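Long-range contact in DNA-3-methyladenine glycosidase II, putative (Deinococcus radiodurans, PDB 2YG9), which is a putative DNA glycosidase of the HhH-GPD superfamily of base excision DNA repair proteins, with an all-helical fold: residues A[35-39]-A[199-203]. Numbering follows the deposited sequence.
Sequences HLSRD and RWAPY. With NI (nickel (II) ion), chain F.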
ATOM      1  N   HIS A  35       9.269 -15.734 -12.609  1.00 10.12           N
ATOM      2  CA  HIS A  35       8.507 -16.581 -11.717  1.00  9.80           C
ATOM      3  C   HIS A  35       7.012 -16.494 -12.034  1.00  8.88           C
ATOM      4  O   HIS A  35       6.379 -17.520 -12.247  1.00  9.05           O
ATOM      5  CB  HIS A  35       8.804 -16.249 -10.251  1.00 10.10           C
ATOM      6  CG  HIS A  35       7.935 -16.994  -9.291  1.00 13.61           C
ATOM      7  ND1 HIS A  35       8.338 -18.152  -8.657  1.00 20.44           N
ATOM      8  CD2 HIS A  35       6.663 -16.765  -8.886  1.00 14.72           C
ATOM      9  CE1 HIS A  35       7.352 -18.589  -7.888  1.00 21.39           C
ATOM     10  NE2 HIS A  35       6.314 -17.779  -8.035  1.00 17.53           N
ATOM     11  N   LEU A  36       6.471 -15.274 -12.097  1.00  8.44           N
ATOM     12  CA  LEU A  36       5.061 -15.032 -12.346  1.00  8.64           C
ATOM     13  C   LEU A  36       4.620 -15.602 -13.696  1.00  8.91           C
ATOM     14  O   LEU A  36       3.570 -16.210 -13.811  1.00  8.39           O
ATOM     15  CB  LEU A  36       4.775 -13.527 -12.265  1.00  8.26           C
ATOM     16  CG  LEU A  36       4.991 -12.902 -10.863  1.00  8.88           C
ATOM     17  CD1 LEU A  36       4.816 -11.330 -10.952  1.00  7.87           C
ATOM     18  CD2 LEU A  36       4.052 -13.546  -9.773  1.00  5.54           C
ATOM     19  N   SER A  37       5.499 -15.454 -14.687  1.00  9.27           N
ATOM     20  CA  SER A  37       5.270 -15.930 -16.030  1.00 10.06           C
ATOM     21  C   SER A  37       5.137 -17.434 -16.130  1.00 10.15           C
ATOM     22  O   SER A  37       4.731 -17.908 -17.158  1.00 10.29           O
ATOM     23  CB  SER A  37       6.391 -15.472 -16.956  1.00 10.38           C
ATOM     24  OG  SER A  37       6.241 -14.096 -17.181  1.00 12.30           O
ATOM     25  N   ARG A  38       5.490 -18.173 -15.076  1.00 10.73           N
ATOM     26  CA  ARG A  38       5.208 -19.587 -15.062  1.00 11.14           C
ATOM     27  C   ARG A  38       3.705 -19.897 -15.051  1.00 11.28           C
ATOM     28  O   ARG A  38       3.289 -21.003 -15.361  1.00 11.59           O
ATOM     29  CB  ARG A  38       5.886 -20.244 -13.873  1.00 12.13           C
ATOM     30  CG  ARG A  38       7.385 -20.209 -14.030  1.00 14.09           C
ATOM     31  CD  ARG A  38       8.015 -20.703 -12.836  1.00 19.05           C
ATOM     32  NE  ARG A  38       7.767 -22.125 -12.747  1.00 21.83           N
ATOM     33  CZ  ARG A  38       8.530 -22.997 -12.092  1.00 22.50           C
ATOM     34  NH1 ARG A  38       9.616 -22.597 -11.429  1.00 21.65           N
ATOM     35  NH2 ARG A  38       8.169 -24.279 -12.094  1.00 19.99           N
ATOM     36  N   ASP A  39       2.907 -18.919 -14.634  1.00 11.21           N
ATOM     37  CA  ASP A  39       1.470 -18.981 -14.681  1.00 10.38           C
ATOM     38  C   ASP A  39       1.166 -18.363 -16.031  1.00 10.84           C
ATOM     39  O   ASP A  39       1.437 -17.202 -16.245  1.00 10.17           O
ATOM     40  CB  ASP A  39       0.900 -18.168 -13.497  1.00 10.86           C
ATOM     41  CG  ASP A  39      -0.602 -17.987 -13.534  1.00 10.57           C
ATOM     42  OD1 ASP A  39      -1.282 -18.357 -14.511  1.00 11.04           O
ATOM     43  OD2 ASP A  39      -1.121 -17.453 -12.522  1.00  9.65           O
ATOM     44  N   ARG A 199       0.800 -19.392  -5.590  1.00 11.60           N
ATOM     45  CA  ARG A 199       1.755 -19.720  -6.635  0.50 11.24           C
ATOM     46  C   ARG A 199       2.648 -18.533  -6.982  1.00 11.72           C
ATOM     47  O   ARG A 199       3.821 -18.704  -7.382  1.00 11.19           O
ATOM     48  CB  ARG A 199       1.007 -20.169  -7.882  0.50 11.76           C
ATOM     49  CG  ARG A 199       1.902 -20.632  -9.001  0.50 12.14           C
ATOM     50  CD  ARG A 199       1.108 -21.221 -10.106  0.50 12.27           C
ATOM     51  NE  ARG A 199       1.930 -21.697 -11.207  0.50 12.56           N
ATOM     52  CZ  ARG A 199       1.426 -22.283 -12.291  0.50 13.37           C
ATOM     53  NH1 ARG A 199       0.119 -22.433 -12.414  0.50 12.16           N
ATOM     54  NH2 ARG A 199       2.230 -22.712 -13.266  0.50 12.66           N
ATOM     55  N   TRP A 200       2.078 -17.332  -6.849  1.00 10.39           N
ATOM     56  CA  TRP A 200       2.808 -16.110  -7.143  1.00  9.07           C
ATOM     57  C   TRP A 200       3.832 -15.772  -6.108  1.00  8.45           C
ATOM     58  O   TRP A 200       4.769 -15.079  -6.410  1.00  8.66           O
ATOM     59  CB  TRP A 200       1.850 -14.932  -7.298  1.00  8.32           C
ATOM     60  CG  TRP A 200       0.797 -15.139  -8.346  1.00  6.03           C
ATOM     61  CD1 TRP A 200       0.825 -16.007  -9.399  1.00  6.23           C
ATOM     62  CD2 TRP A 200      -0.436 -14.431  -8.445  1.00  6.04           C
ATOM     63  NE1 TRP A 200      -0.326 -15.887 -10.140  1.00  8.21           N
ATOM     64  CE2 TRP A 200      -1.102 -14.903  -9.601  1.00  3.98           C
ATOM     65  CE3 TRP A 200      -1.026 -13.421  -7.693  1.00  5.45           C
ATOM     66  CZ2 TRP A 200      -2.350 -14.423  -9.995  1.00  6.27           C
ATOM     67  CZ3 TRP A 200      -2.256 -12.923  -8.095  1.00  6.18           C
ATOM     68  CH2 TRP A 200      -2.907 -13.437  -9.235  1.00  6.43           C
ATOM     69  N   ALA A 201       3.660 -16.262  -4.884  1.00  8.78           N
ATOM     70  CA  ALA A 201       4.676 -16.097  -3.832  1.00  8.62           C
ATOM     71  C   ALA A 201       6.044 -16.567  -4.332  1.00  8.22           C
ATOM     72  O   ALA A 201       6.099 -17.551  -5.012  1.00  6.79           O
ATOM     73  CB  ALA A 201       4.259 -16.874  -2.609  1.00  7.92           C
ATOM     74  N   PRO A 202       7.138 -15.860  -3.994  1.00  8.34           N
ATOM     75  CA  PRO A 202       7.277 -14.674  -3.131  1.00  8.47           C
ATOM     76  C   PRO A 202       7.154 -13.300  -3.812  1.00  8.29           C
ATOM     77  O   PRO A 202       7.748 -12.310  -3.312  1.00  7.89           O
ATOM     78  CB  PRO A 202       8.693 -14.840  -2.595  1.00  8.34           C
ATOM     79  CG  PRO A 202       9.421 -15.309  -3.780  1.00  8.37           C
ATOM     80  CD  PRO A 202       8.466 -16.327  -4.427  1.00  9.03           C
ATOM     81  N   TYR A 203       6.332 -13.226  -4.873  1.00  8.31           N
ATOM     82  CA  TYR A 203       6.197 -12.004  -5.683  1.00  7.43           C
ATOM     83  C   TYR A 203       4.721 -11.619  -5.833  1.00  7.39           C
ATOM     84  O   TYR A 203       4.280 -11.207  -6.874  1.00  5.61           O
ATOM     85  CB  TYR A 203       6.852 -12.189  -7.063  1.00  8.53           C
ATOM     86  CG  TYR A 203       8.296 -12.674  -6.994  1.00  8.61           C
ATOM     87  CD1 TYR A 203       9.299 -11.865  -6.473  1.00 10.51           C
ATOM     88  CD2 TYR A 203       8.644 -13.965  -7.434  1.00 10.93           C
ATOM     89  CE1 TYR A 203      10.621 -12.321  -6.380  1.00  9.04           C
ATOM     90  CE2 TYR A 203       9.951 -14.414  -7.355  1.00 10.86           C
ATOM     91  CZ  TYR A 203      10.930 -13.588  -6.836  1.00 11.28           C
ATOM     92  OH  TYR A 203      12.240 -14.022  -6.802  1.00 13.20           O
TER
HETATM   93 NI    NI F1229      10.738 -18.673  -8.225  0.50 19.42          NI
HETATM   94  O   HOH W   1       3.636 -18.033 -10.750  1.00 13.41           O
HETATM   95  O   HOH W   2       5.232 -24.311 -13.659  1.00 12.04           O
HETATM   96  O   HOH W   3      12.253 -16.738  -8.314  1.00 16.63           O
HETATM   97  O   HOH W   4      10.829 -18.959  -6.024  1.00 19.80           O
HETATM   98  O   HOH W   5      10.741 -19.271 -10.550  1.00 25.58           O
HETATM   99  O   HOH W   6      12.509 -20.349  -8.716  1.00 20.09           O
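His35 points its imidazole at the end of helix 193-200 and is held at both nitrogens. His35 NE2 donates to Arg199 O at 2.7 Å, slightly tilted from the ring plane. His35 ND1 binds the nickel ion at 2.5 Å, and four waters are also bound to it. With both nitrogens engaged, the ring should be held in this orientation. His35 CG lies anti to the backbone N (chi1 174°), which carries the ring across to 199-203. There Tyr203 turns an edge toward the imidazole face in an offset edge-to-face pair, planes at 64°. Tyr203 OH also hydrogen-bonds a nickel-bound water, a second-shell link to the metal. Pro202 CD lies over one face of the imidazole, near its rim.

Asp39 and Trp200 form the second polar link. Trp200 NE1 donates to Asp39 OD2 at 3.0 Å, almost straight (176°) and in the indole plane. OD2 uses its anti lone pair, and the carboxylate is nearly coplanar with the ring. Tyr188 OH also bonds OD2, while OD1 caps Val41 N at the start of helix 40-49. This buried carboxylate is thus gripped on both oxygens.

Beside the two polar links, Leu36 CD2 packs 3.6 Å from Trp200 CB, the side chains crossing at about a right angle. Leu42 and Ala207 extend this apolar layer.

The arrangement joins the turn between helices 30-36 and 40-49 to the cis-proline link between helices 193-200 and 204-219, within the all-helical fold of an HhH-GPD superfamily protein; the nickel ion, held in the model by one histidine and waters, lies at its edge.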